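Long-range contact in alpha-fucosidase GH29 (Fusarium graminearum, PDB 4PSR), which is a glycoside hydrolase of family 29 that removes alpha-L-fucose, probably including fucose alpha-1,6-linked to the reducing-end N-acetylglucosamine of glycoproteins: residues Glu203-His211 against Val244-Tyr255. Sequence-based numbering, arbitrary orientation. Where two conformers were deposited one is given.
With MAN (alpha-D-mannopyranose), chain D.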
# COMPACT_ATOMS: atom_id res chain seq x y z
N GLU A 203 20.71 -12.45 -16.33
CA GLU A 203 19.39 -11.92 -15.94
C GLU A 203 19.46 -11.32 -14.54
O GLU A 203 18.88 -10.26 -14.30
CB GLU A 203 18.28 -12.99 -15.97
CG GLU A 203 17.94 -13.52 -17.36
CD GLU A 203 17.12 -12.62 -18.23
OE1 GLU A 203 16.80 -11.48 -17.79
OE2 GLU A 203 16.77 -13.02 -19.38
N ASP A 204 20.14 -12.00 -13.61
CA ASP A 204 20.29 -11.48 -12.25
C ASP A 204 21.05 -10.15 -12.27
O ASP A 204 20.72 -9.19 -11.58
CB ASP A 204 20.97 -12.52 -11.33
CG ASP A 204 20.04 -13.65 -10.91
OD1 ASP A 204 18.86 -13.38 -10.58
OD2 ASP A 204 20.51 -14.82 -10.91
N GLN A 205 22.10 -10.08 -13.08
CA GLN A 205 22.83 -8.85 -13.22
C GLN A 205 21.96 -7.74 -13.82
O GLN A 205 22.06 -6.59 -13.36
CB GLN A 205 24.10 -9.08 -14.09
CG GLN A 205 24.94 -7.83 -14.28
CD GLN A 205 25.66 -7.44 -12.99
OE1 GLN A 205 26.41 -8.24 -12.42
NE2 GLN A 205 25.45 -6.21 -12.52
N LEU A 206 21.17 -8.07 -14.82
CA LEU A 206 20.28 -7.12 -15.48
C LEU A 206 19.22 -6.62 -14.51
O LEU A 206 18.83 -5.43 -14.57
CB LEU A 206 19.66 -7.75 -16.74
CG LEU A 206 18.73 -6.86 -17.55
CD1 LEU A 206 19.49 -5.65 -18.11
CD2 LEU A 206 18.11 -7.64 -18.70
N TRP A 207 18.75 -7.46 -13.59
CA TRP A 207 17.76 -7.02 -12.59
C TRP A 207 18.32 -5.85 -11.80
O TRP A 207 17.66 -4.82 -11.61
CB TRP A 207 17.40 -8.19 -11.67
CG TRP A 207 16.43 -7.81 -10.57
CD1 TRP A 207 15.06 -7.87 -10.62
CD2 TRP A 207 16.77 -7.34 -9.26
NE1 TRP A 207 14.53 -7.43 -9.41
CE2 TRP A 207 15.55 -7.09 -8.57
CE3 TRP A 207 17.98 -7.09 -8.61
CZ2 TRP A 207 15.52 -6.64 -7.25
CZ3 TRP A 207 17.95 -6.63 -7.30
CH2 TRP A 207 16.72 -6.40 -6.63
N PHE A 208 19.55 -6.01 -11.33
CA PHE A 208 20.26 -4.97 -10.60
C PHE A 208 20.57 -3.76 -11.48
O PHE A 208 20.31 -2.61 -11.08
CB PHE A 208 21.56 -5.49 -9.98
CG PHE A 208 22.42 -4.40 -9.43
CD1 PHE A 208 22.22 -3.93 -8.14
CD2 PHE A 208 23.40 -3.81 -10.19
CE1 PHE A 208 23.00 -2.88 -7.64
CE2 PHE A 208 24.16 -2.78 -9.69
CZ PHE A 208 23.95 -2.32 -8.40
N ASP A 209 21.08 -4.00 -12.68
CA ASP A 209 21.50 -2.90 -13.55
C ASP A 209 20.29 -2.02 -13.92
O ASP A 209 20.41 -0.81 -14.04
CB ASP A 209 22.16 -3.41 -14.83
CG ASP A 209 23.55 -3.99 -14.59
OD1 ASP A 209 24.14 -3.75 -13.53
OD2 ASP A 209 24.05 -4.67 -15.51
N LYS A 210 19.12 -2.64 -14.13
CA LYS A 210 17.90 -1.88 -14.40
C LYS A 210 17.55 -0.97 -13.22
O LYS A 210 17.26 0.24 -13.39
CB LYS A 210 16.75 -2.83 -14.73
CG LYS A 210 16.79 -3.40 -16.13
CD LYS A 210 15.80 -4.55 -16.29
CE LYS A 210 15.62 -4.96 -17.74
NZ LYS A 210 14.55 -5.98 -17.84
N HIS A 211 17.53 -1.53 -12.01
CA HIS A 211 17.30 -0.70 -10.82
C HIS A 211 18.29 0.44 -10.69
O HIS A 211 17.91 1.58 -10.45
CB HIS A 211 17.43 -1.52 -9.54
CG HIS A 211 16.18 -2.16 -9.06
ND1 HIS A 211 14.96 -1.51 -9.03
CD2 HIS A 211 15.97 -3.38 -8.50
CE1 HIS A 211 14.06 -2.29 -8.47
NE2 HIS A 211 14.65 -3.43 -8.13
N VAL A 244 15.42 -13.82 -7.33
CA VAL A 244 16.60 -13.08 -7.79
C VAL A 244 17.79 -13.50 -6.93
O VAL A 244 17.68 -13.71 -5.73
CB VAL A 244 16.38 -11.53 -7.69
CG1 VAL A 244 17.65 -10.77 -8.04
CG2 VAL A 244 15.21 -11.09 -8.56
N ASP A 245 18.94 -13.66 -7.56
CA ASP A 245 20.14 -13.95 -6.81
C ASP A 245 20.29 -13.07 -5.55
O ASP A 245 20.17 -11.83 -5.60
CB ASP A 245 21.35 -13.78 -7.72
CG ASP A 245 22.63 -14.06 -7.01
OD1 ASP A 245 22.89 -15.26 -6.77
OD2 ASP A 245 23.33 -13.09 -6.68
N GLU A 246 20.59 -13.68 -4.41
CA GLU A 246 20.67 -12.99 -3.15
C GLU A 246 21.68 -11.86 -3.14
O GLU A 246 21.41 -10.79 -2.60
CB GLU A 246 20.98 -13.98 -2.01
CG GLU A 246 20.95 -13.35 -0.64
CD GLU A 246 21.58 -14.21 0.44
OE1 GLU A 246 21.07 -14.15 1.57
OE2 GLU A 246 22.58 -14.90 0.17
N GLN A 247 22.85 -12.10 -3.73
CA GLN A 247 23.90 -11.11 -3.81
C GLN A 247 23.40 -9.85 -4.53
O GLN A 247 23.67 -8.72 -4.11
CB GLN A 247 25.14 -11.69 -4.51
CG GLN A 247 26.28 -10.73 -4.65
CD GLN A 247 27.62 -11.40 -4.98
OE1 GLN A 247 27.67 -12.58 -5.33
NE2 GLN A 247 28.70 -10.65 -4.86
N LYS A 248 22.66 -10.05 -5.61
CA LYS A 248 22.15 -8.94 -6.41
C LYS A 248 21.07 -8.16 -5.64
O LYS A 248 21.01 -6.92 -5.71
CB LYS A 248 21.66 -9.42 -7.77
CG LYS A 248 22.83 -9.90 -8.70
CD LYS A 248 23.72 -8.76 -9.04
CE LYS A 248 24.92 -9.16 -9.84
NZ LYS A 248 26.06 -9.37 -8.95
N ARG A 249 20.23 -8.86 -4.90
CA ARG A 249 19.28 -8.17 -4.01
C ARG A 249 19.97 -7.30 -3.00
O ARG A 249 19.61 -6.15 -2.80
CB ARG A 249 18.38 -9.20 -3.33
CG ARG A 249 17.35 -9.78 -4.24
CD ARG A 249 16.49 -10.79 -3.53
NE ARG A 249 17.03 -12.15 -3.51
CZ ARG A 249 17.11 -12.92 -2.43
NH1 ARG A 249 16.85 -12.48 -1.21
NH2 ARG A 249 17.53 -14.17 -2.57
N LEU A 250 21.02 -7.83 -2.37
CA LEU A 250 21.76 -7.09 -1.38
C LEU A 250 22.51 -5.91 -1.99
O LEU A 250 22.62 -4.85 -1.37
CB LEU A 250 22.75 -8.01 -0.64
CG LEU A 250 22.08 -8.95 0.35
CD1 LEU A 250 23.09 -10.00 0.81
CD2 LEU A 250 21.60 -8.14 1.54
N GLU A 251 23.01 -6.08 -3.22
CA GLU A 251 23.72 -4.99 -3.89
C GLU A 251 22.73 -3.85 -4.24
O GLU A 251 23.08 -2.68 -4.13
CB GLU A 251 24.42 -5.53 -5.14
CG GLU A 251 25.70 -6.33 -4.78
CD GLU A 251 26.27 -7.14 -5.91
OE1 GLU A 251 25.72 -7.15 -7.02
OE2 GLU A 251 27.31 -7.80 -5.68
N PHE A 252 21.51 -4.22 -4.65
CA PHE A 252 20.46 -3.21 -4.85
C PHE A 252 20.17 -2.42 -3.58
O PHE A 252 20.15 -1.17 -3.60
CB PHE A 252 19.16 -3.84 -5.35
CG PHE A 252 17.99 -2.90 -5.21
CD1 PHE A 252 17.87 -1.76 -6.01
CD2 PHE A 252 17.04 -3.11 -4.21
CE1 PHE A 252 16.81 -0.87 -5.83
CE2 PHE A 252 15.97 -2.24 -4.03
CZ PHE A 252 15.86 -1.11 -4.84
N LEU A 253 19.92 -3.12 -2.46
CA LEU A 253 19.59 -2.45 -1.21
C LEU A 253 20.71 -1.49 -0.80
O LEU A 253 20.46 -0.33 -0.46
CB LEU A 253 19.29 -3.50 -0.11
CG LEU A 253 18.05 -4.35 -0.34
CD1 LEU A 253 17.98 -5.51 0.66
CD2 LEU A 253 16.77 -3.48 -0.24
N ALA A 254 21.95 -1.99 -0.79
CA ALA A 254 23.06 -1.12 -0.42
C ALA A 254 23.21 0.08 -1.36
O ALA A 254 23.42 1.21 -0.91
CB ALA A 254 24.38 -1.91 -0.33
N TYR A 255 23.08 -0.16 -2.67
CA TYR A 255 23.22 0.93 -3.64
C TYR A 255 22.18 2.02 -3.45
O TYR A 255 22.50 3.20 -3.35
CB TYR A 255 23.20 0.39 -5.06
CG TYR A 255 23.64 1.38 -6.11
CD1 TYR A 255 24.95 1.40 -6.56
CD2 TYR A 255 22.75 2.29 -6.67
CE1 TYR A 255 25.37 2.29 -7.53
CE2 TYR A 255 23.16 3.17 -7.65
CZ TYR A 255 24.48 3.16 -8.07
OH TYR A 255 24.92 4.03 -9.05
C1 MAN D . 21.70 -18.15 -1.87
C2 MAN D . 23.20 -17.93 -2.10
C3 MAN D . 23.99 -18.71 -1.04
C4 MAN D . 23.52 -18.31 0.39
C5 MAN D . 21.99 -18.54 0.50
C6 MAN D . 21.36 -18.06 1.81
O2 MAN D . 23.51 -16.56 -1.91
O3 MAN D . 25.38 -18.55 -1.20
O4 MAN D . 24.20 -19.08 1.36
O5 MAN D . 21.31 -17.82 -0.57
O6 MAN D . 19.93 -18.24 1.73
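Helical segments 203-211 and 246-255 run almost parallel, axes 10° apart and 9.3 Å at closest approach; the CA atoms of Phe208 and Phe252, like those of Asp204 and Asp245, come to 6.0 Å. Asp245 N donates to Asp204 OD1 (3.0 Å) in a nearly straight bond from above the carboxylate plane; Tyr176 hydroxyl holds the same oxygen. Asp245 is itself the N-cap, its OD2 accepting from Lys248 N. One turn along the first helix, Val244 lies across one face of the Trp207 indole, CG2 3.8 Å from the centroid of the five-membered ring; on the opposite side His211 CD2, from the same helix, reaches only the rim. His211 stacks face to face on Phe252, centroids 4.1 Å apart and planes at 25°, completing an aromatic cluster. These are neighbouring outer helices of the TIM barrel: helix 200-218 leads into strand 222-225, helix 246-263 into strand 268-272. A chi1 of 170°, CG trans to N, swings the Phe208 ring out as a knob among Lys248, Glu251, Phe252 and Tyr255, its edge pointing off-centre at the Tyr255 face. Lys248 bends over Asp204 O, bringing CE to 3.1 Å from Gln205 OE1, while NZ forms a salt bridge with Glu251. Glu246 OE2 accepts from mannose O2 (2.8 Å).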